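Local structure of variant surface glycoprotein MITat 1.13 (Trypanosoma brucei, 6Z8H) at residues A92-I97 and S282-F287. The protein probably forms, with many copies of itself, the dense surface coat by whose antigenic switching the trypanosome evades the immune response of its host. Numbering follows the deposited sequence.
Sequences ADILDI and SLITDF
Ile94, on one turn of helix 78-129, faces the loop that leads into helix 287-291, its CA 6.5 Å from that of Ile284, where the loop bends through a type I beta turn from Leu283 to Asp286. The contact is apolar and rests on Ile94. Its CG2, anti to the backbone N, reaches two neighbours at once: Ile284 CG1 at 3.9 Å and, at the same distance, the carbonyl O of Ser282. The longer branch, CG1 to CD1, reaches out toward the loop and ends with Ile94 CD1 4.1 Å from Ile284 CA. Ile284 replies with CG1, which also lies 4.0 Å from Ile94 CB, and the two branched side chains cross at a slant. Ser282 adds its CB, 4.2 Å from Ile94 CG2, at the more exposed margin. Asn62 of helix 34-75 binds the loop through its side-chain amide, OD1 accepting from Ile284 N and ND2 donating to Ser282 O; Ala289 and Val290 close further over Ile94. Asp286 N-caps helix 287-291, its OD1 bonded to Asn288 N. The arrangement thus packs the loop against both long helices, with helix 287-291 continuing the cover over Ile94, in the elongated helical core of the variant surface glycoprotein N-terminal domain.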
loop_
_atom_site.group_PDB
_atom_site.type_symbol
_atom_site.label_atom_id
_atom_site.label_comp_id
_atom_site.label_asym_id
_atom_site.label_seq_id
_atom_site.Cartn_x
_atom_site.Cartn_y
_atom_site.Cartn_z
ATOM N N ALA A 92 19.877 -4.972 20.950
ATOM C CA ALA A 92 19.722 -3.614 20.427
ATOM C C ALA A 92 20.222 -3.509 18.983
ATOM O O ALA A 92 19.639 -2.782 18.172
ATOM C CB ALA A 92 20.448 -2.631 21.356
ATOM N N ASP A 93 21.327 -4.186 18.675
ATOM C CA ASP A 93 21.841 -4.231 17.310
ATOM C C ASP A 93 20.808 -4.854 16.376
ATOM O O ASP A 93 20.504 -4.300 15.310
ATOM C CB ASP A 93 23.132 -5.041 17.277
ATOM C CG ASP A 93 24.323 -4.248 17.698
ATOM O OD1 ASP A 93 24.245 -3.006 17.683
ATOM O OD2 ASP A 93 25.349 -4.884 18.025
ATOM N N ILE A 94 20.258 -6.009 16.761
ATOM C CA ILE A 94 19.265 -6.682 15.927
ATOM C C ILE A 94 18.057 -5.783 15.680
ATOM O O ILE A 94 17.583 -5.636 14.547
ATOM C CB ILE A 94 18.865 -8.022 16.563
ATOM C CG1 ILE A 94 20.047 -9.007 16.500
ATOM C CG2 ILE A 94 17.650 -8.595 15.788
ATOM C CD1 ILE A 94 19.895 -10.194 17.434
ATOM N N LEU A 95 17.553 -5.148 16.733
ATOM C CA LEU A 95 16.343 -4.347 16.601
ATOM C C LEU A 95 16.608 -3.120 15.747
ATOM O O LEU A 95 15.775 -2.733 14.923
ATOM C CB LEU A 95 15.860 -3.948 17.998
ATOM C CG LEU A 95 14.623 -3.082 18.119
ATOM C CD1 LEU A 95 13.494 -3.674 17.299
ATOM C CD2 LEU A 95 14.244 -2.894 19.592
ATOM N N ASP A 96 17.733 -2.450 15.956
ATOM C CA ASP A 96 18.031 -1.253 15.181
ATOM C C ASP A 96 18.165 -1.584 13.696
ATOM O O ASP A 96 17.639 -0.864 12.840
ATOM C CB ASP A 96 19.283 -0.560 15.729
ATOM C CG ASP A 96 19.406 0.864 15.241
ATOM O OD1 ASP A 96 18.561 1.702 15.624
ATOM O OD2 ASP A 96 20.363 1.169 14.516
ATOM N N ILE A 97 18.884 -2.662 13.376
ATOM C CA ILE A 97 19.059 -3.046 11.975
ATOM C C ILE A 97 17.712 -3.427 11.368
ATOM O O ILE A 97 17.379 -3.040 10.233
ATOM C CB ILE A 97 20.098 -4.181 11.851
ATOM C CG1 ILE A 97 21.507 -3.645 12.073
ATOM C CG2 ILE A 97 19.943 -4.853 10.455
ATOM C CD1 ILE A 97 22.478 -4.697 12.534
ATOM N N SER A 282 15.834 -11.088 10.977
ATOM C CA SER A 282 16.536 -11.634 12.131
ATOM C C SER A 282 15.713 -11.394 13.389
ATOM O O SER A 282 15.060 -10.352 13.524
ATOM C CB SER A 282 17.894 -10.955 12.283
ATOM O OG SER A 282 18.731 -11.262 11.188
ATOM N N LEU A 283 15.754 -12.362 14.304
ATOM C CA LEU A 283 14.984 -12.328 15.537
ATOM C C LEU A 283 15.904 -12.437 16.745
ATOM O O LEU A 283 16.799 -13.292 16.789
ATOM C CB LEU A 283 13.959 -13.453 15.607
ATOM C CG LEU A 283 12.705 -13.364 14.739
ATOM C CD1 LEU A 283 11.930 -14.676 14.869
ATOM C CD2 LEU A 283 11.813 -12.195 15.109
ATOM N N ILE A 284 15.661 -11.571 17.735
ATOM C CA ILE A 284 16.363 -11.641 19.009
ATOM C C ILE A 284 16.212 -13.012 19.644
ATOM O O ILE A 284 17.130 -13.483 20.316
ATOM C CB ILE A 284 15.815 -10.522 19.919
ATOM C CG1 ILE A 284 16.314 -9.165 19.437
ATOM C CG2 ILE A 284 16.244 -10.737 21.380
ATOM C CD1 ILE A 284 15.572 -7.980 20.007
ATOM N N THR A 285 15.084 -13.690 19.433
ATOM C CA THR A 285 14.845 -14.993 20.046
ATOM C C THR A 285 15.560 -16.130 19.310
ATOM O O THR A 285 15.448 -17.284 19.724
ATOM C CB THR A 285 13.342 -15.287 20.113
ATOM O OG1 THR A 285 12.793 -15.124 18.804
ATOM C CG2 THR A 285 12.624 -14.369 21.092
ATOM N N ASP A 286 16.310 -15.822 18.255
ATOM C CA ASP A 286 17.137 -16.784 17.537
ATOM C C ASP A 286 18.570 -16.696 18.073
ATOM O O ASP A 286 19.281 -15.719 17.813
ATOM C CB ASP A 286 17.086 -16.472 16.044
ATOM C CG ASP A 286 17.979 -17.370 15.233
ATOM O OD1 ASP A 286 18.576 -18.307 15.811
ATOM O OD2 ASP A 286 18.079 -17.130 14.002
ATOM N N PHE A 287 19.017 -17.745 18.767
ATOM C CA PHE A 287 20.358 -17.704 19.359
ATOM C C PHE A 287 21.423 -17.448 18.298
ATOM O O PHE A 287 22.422 -16.781 18.560
ATOM C CB PHE A 287 20.663 -18.989 20.131
ATOM C CG PHE A 287 21.864 -18.888 21.041
ATOM C CD1 PHE A 287 21.819 -18.103 22.179
ATOM C CD2 PHE A 287 23.034 -19.576 20.749
ATOM C CE1 PHE A 287 22.905 -18.001 23.009
ATOM C CE2 PHE A 287 24.137 -19.485 21.591
ATOM C CZ PHE A 287 24.060 -18.699 22.718
#